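Local coordinates for UPF0141 protein yjdB (Campylobacter jejuni subsp. jejuni HB93-13, PDB 4TN0) that probably transfers phosphoethanolamine groups, using a zinc-containing, alkaline phosphatase-like periplasmic domain, in an enzyme required for polymyxin resistance and motility, at residues E168-T173 and Y193-L198. Sequence-based numbering, arbitrary orientation.
Sequences EFKKFT and YDNTLL
The carboxamide of Asn-195 slides alongside the Phe-172 ring, in the opposite direction and with OD1 oblique to it, and bonds to both the backbone N-H and the C=O of that residue. Asn-195 OD1 accepts the N-H of Phe-172 at 2.9 Å (N to OD1), in the carbonyl plane and on a lone pair. ND2 donates to Phe-172 O at 3.3 Å, an acceptor lying somewhat out of the Asn-195 amide plane (21°). A longer, weak bond from Lys-171 N to OD1 (3.4 Å) adds a second donor to the same oxygen. With CG set beside its own backbone N (chi1 -73°), the amide reaches out from helix 186-211 into the loop that follows strand 146-152. An inverse gamma turn centred on Lys-170 bends the loop here; its last residue, Lys-171, supplies the weak donor, and Phe-172 follows directly.

The Phe-172 ring lies nearly parallel to the Asn-195 amide, the planes 17° apart, and its CD2 approaches Asp-194 CB at 3.7 Å. The Asp-194 carboxylate stands almost perpendicular to the ring and is held by Tyr-38, Asn-32 and Asn-41. One turn further along the helix, a single methyl of Leu-198, CD2, meets Lys-171 CB at 3.6 Å and Phe-172 CE2 at 4.0 Å, and the extended chain of Lys-171 continues to a cation-pi contact with Phe-45.

Tyr-165 OH is a further partner of ND2, so both ends of the buried amide are engaged. This two-point pairing of a side-chain amide with the main-chain N-H and C=O of one residue fixes the amide's orientation and ties the loop to the helix through its backbone, with apolar contacts flanking the polar core.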
ATOM      1  N   GLU A 168       3.845 -21.336   8.979  1.00 49.79           N
ATOM      2  CA  GLU A 168       5.224 -20.931   9.194  1.00 50.42           C
ATOM      3  C   GLU A 168       5.331 -19.518   9.779  1.00 50.83           C
ATOM      4  O   GLU A 168       6.386 -19.147  10.310  1.00 50.92           O
ATOM      5  CB  GLU A 168       6.003 -21.010   7.869  1.00 54.67           C
ATOM      6  CG  GLU A 168       6.096 -22.438   7.269  1.00 60.23           C
ATOM      7  CD  GLU A 168       4.858 -22.857   6.451  1.00 57.80           C
ATOM      8  OE1 GLU A 168       4.008 -21.995   6.163  1.00 60.38           O
ATOM      9  OE2 GLU A 168       4.738 -24.043   6.077  1.00 61.14           O
ATOM     10  N   PHE A 169       4.232 -18.751   9.745  1.00 53.81           N
ATOM     11  CA  PHE A 169       4.239 -17.380  10.291  1.00 47.25           C
ATOM     12  C   PHE A 169       3.247 -17.202  11.439  1.00 47.08           C
ATOM     13  O   PHE A 169       2.910 -16.081  11.809  1.00 53.63           O
ATOM     14  CB  PHE A 169       3.975 -16.357   9.174  1.00 48.78           C
ATOM     15  CG  PHE A 169       5.084 -16.298   8.154  1.00 46.12           C
ATOM     16  CD1 PHE A 169       6.263 -15.621   8.429  1.00 52.92           C
ATOM     17  CD2 PHE A 169       4.970 -16.971   6.951  1.00 45.55           C
ATOM     18  CE1 PHE A 169       7.301 -15.593   7.508  1.00 49.36           C
ATOM     19  CE2 PHE A 169       5.999 -16.949   6.028  1.00 46.23           C
ATOM     20  CZ  PHE A 169       7.165 -16.262   6.308  1.00 50.31           C
ATOM     21  N   LYS A 170       2.800 -18.314  12.010  1.00 48.63           N
ATOM     22  CA  LYS A 170       2.042 -18.317  13.258  1.00 43.15           C
ATOM     23  C   LYS A 170       3.047 -18.145  14.377  1.00 41.99           C
ATOM     24  O   LYS A 170       3.231 -19.034  15.185  1.00 47.66           O
ATOM     25  CB  LYS A 170       1.255 -19.635  13.406  1.00 37.91           C
ATOM     26  CG  LYS A 170       0.229 -19.720  14.555  1.00 40.78           C
ATOM     27  CD  LYS A 170      -0.590 -21.037  14.483  1.00 35.93           C
ATOM     28  CE  LYS A 170      -1.512 -21.172  15.685  1.00 49.54           C
ATOM     29  NZ  LYS A 170      -2.499 -22.291  15.575  1.00 52.29           N
ATOM     30  N   LYS A 171       3.708 -16.996  14.416  1.00 42.39           N
ATOM     31  CA  LYS A 171       4.841 -16.806  15.315  1.00 41.34           C
ATOM     32  C   LYS A 171       4.409 -16.282  16.676  1.00 42.90           C
ATOM     33  O   LYS A 171       5.095 -16.505  17.671  1.00 50.03           O
ATOM     34  CB  LYS A 171       5.881 -15.879  14.658  1.00 47.64           C
ATOM     35  CG  LYS A 171       7.202 -15.703  15.420  1.00 46.24           C
ATOM     36  CD  LYS A 171       8.332 -15.327  14.449  1.00 54.29           C
ATOM     37  CE  LYS A 171       9.488 -14.586  15.122  1.00 51.85           C
ATOM     38  NZ  LYS A 171      10.358 -13.900  14.118  1.00 53.38           N
ATOM     39  N   PHE A 172       3.279 -15.578  16.722  1.00 46.27           N
ATOM     40  CA  PHE A 172       2.768 -15.008  17.972  1.00 43.33           C
ATOM     41  C   PHE A 172       1.563 -15.813  18.492  1.00 41.74           C
ATOM     42  O   PHE A 172       0.573 -15.992  17.779  1.00 40.54           O
ATOM     43  CB  PHE A 172       2.409 -13.537  17.769  1.00 41.77           C
ATOM     44  CG  PHE A 172       3.502 -12.728  17.109  1.00 46.85           C
ATOM     45  CD1 PHE A 172       4.789 -12.729  17.627  1.00 46.78           C
ATOM     46  CD2 PHE A 172       3.240 -11.963  15.976  1.00 46.03           C
ATOM     47  CE1 PHE A 172       5.800 -11.982  17.030  1.00 49.99           C
ATOM     48  CE2 PHE A 172       4.250 -11.208  15.367  1.00 50.09           C
ATOM     49  CZ  PHE A 172       5.530 -11.217  15.892  1.00 50.34           C
ATOM     50  N   THR A 173       1.669 -16.330  19.720  1.00 39.22           N
ATOM     51  CA  THR A 173       0.668 -17.261  20.262  1.00 39.78           C
ATOM     52  C   THR A 173       0.316 -16.956  21.732  1.00 38.05           C
ATOM     53  O   THR A 173       1.144 -16.434  22.471  1.00 39.62           O
ATOM     54  CB  THR A 173       1.161 -18.743  20.148  1.00 36.84           C
ATOM     55  OG1 THR A 173       2.424 -18.865  20.802  1.00 38.52           O
ATOM     56  CG2 THR A 173       1.310 -19.180  18.667  1.00 37.82           C
ATOM     57  N   TYR A 193      -3.717 -10.971  14.632  1.00 39.77           N
ATOM     58  CA  TYR A 193      -3.667  -9.791  13.785  1.00 36.41           C
ATOM     59  C   TYR A 193      -2.218  -9.459  13.443  1.00 38.36           C
ATOM     60  O   TYR A 193      -1.914  -9.116  12.292  1.00 36.55           O
ATOM     61  CB  TYR A 193      -4.384  -8.596  14.463  1.00 33.35           C
ATOM     62  CG  TYR A 193      -4.377  -7.327  13.623  1.00 32.54           C
ATOM     63  CD1 TYR A 193      -5.232  -7.191  12.531  1.00 29.94           C
ATOM     64  CD2 TYR A 193      -3.523  -6.265  13.930  1.00 32.55           C
ATOM     65  CE1 TYR A 193      -5.222  -6.041  11.740  1.00 31.82           C
ATOM     66  CE2 TYR A 193      -3.517  -5.101  13.158  1.00 35.75           C
ATOM     67  CZ  TYR A 193      -4.372  -5.000  12.069  1.00 34.15           C
ATOM     68  OH  TYR A 193      -4.373  -3.863  11.303  1.00 38.40           O
ATOM     69  N   ASP A 194      -1.344  -9.565  14.443  1.00 35.62           N
ATOM     70  CA  ASP A 194       0.079  -9.284  14.286  1.00 36.32           C
ATOM     71  C   ASP A 194       0.802 -10.292  13.382  1.00 43.97           C
ATOM     72  O   ASP A 194       1.724  -9.930  12.619  1.00 40.03           O
ATOM     73  CB  ASP A 194       0.750  -9.240  15.649  1.00 39.92           C
ATOM     74  CG  ASP A 194       0.432  -7.971  16.399  1.00 41.72           C
ATOM     75  OD1 ASP A 194      -0.151  -7.060  15.776  1.00 43.70           O
ATOM     76  OD2 ASP A 194       0.797  -7.855  17.583  1.00 44.74           O
ATOM     77  N   ASN A 195       0.379 -11.551  13.462  1.00 39.42           N
ATOM     78  CA  ASN A 195       0.891 -12.567  12.550  1.00 40.43           C
ATOM     79  C   ASN A 195       0.637 -12.179  11.104  1.00 40.49           C
ATOM     80  O   ASN A 195       1.505 -12.368  10.259  1.00 44.34           O
ATOM     81  CB  ASN A 195       0.256 -13.932  12.815  1.00 34.54           C
ATOM     82  CG  ASN A 195       0.763 -14.580  14.071  1.00 37.93           C
ATOM     83  OD1 ASN A 195       1.816 -14.219  14.594  1.00 37.28           O
ATOM     84  ND2 ASN A 195       0.001 -15.546  14.575  1.00 40.23           N
ATOM     85  N   THR A 196      -0.552 -11.649  10.819  1.00 37.05           N
ATOM     86  CA  THR A 196      -0.880 -11.250   9.459  1.00 39.26           C
ATOM     87  C   THR A 196       0.040 -10.122   9.003  1.00 39.89           C
ATOM     88  O   THR A 196       0.396 -10.045   7.834  1.00 40.86           O
ATOM     89  CB  THR A 196      -2.350 -10.783   9.311  1.00 40.77           C
ATOM     90  OG1 THR A 196      -2.540  -9.519   9.976  1.00 37.99           O
ATOM     91  CG2 THR A 196      -3.268 -11.781   9.894  1.00 36.79           C
ATOM     92  N   LEU A 197       0.421  -9.254   9.936  1.00 42.58           N
ATOM     93  CA  LEU A 197       1.338  -8.155   9.633  1.00 39.62           C
ATOM     94  C   LEU A 197       2.748  -8.688   9.345  1.00 46.46           C
ATOM     95  O   LEU A 197       3.439  -8.205   8.436  1.00 47.01           O
ATOM     96  CB  LEU A 197       1.373  -7.159  10.796  1.00 39.21           C
ATOM     97  CG  LEU A 197       0.091  -6.360  11.112  1.00 43.78           C
ATOM     98  CD1 LEU A 197       0.279  -5.448  12.305  1.00 39.67           C
ATOM     99  CD2 LEU A 197      -0.374  -5.545   9.903  1.00 41.36           C
ATOM    100  N   LEU A 198       3.161  -9.674  10.140  1.00 44.08           N
ATOM    101  CA  LEU A 198       4.446 -10.347  10.006  1.00 42.75           C
ATOM    102  C   LEU A 198       4.563 -10.998   8.639  1.00 46.15           C
ATOM    103  O   LEU A 198       5.566 -10.843   7.941  1.00 49.59           O
ATOM    104  CB  LEU A 198       4.610 -11.395  11.104  1.00 49.51           C
ATOM    105  CG  LEU A 198       5.979 -12.049  11.252  1.00 51.42           C
ATOM    106  CD1 LEU A 198       7.007 -10.993  11.642  1.00 47.02           C
ATOM    107  CD2 LEU A 198       5.893 -13.128  12.325  1.00 49.25           C
TER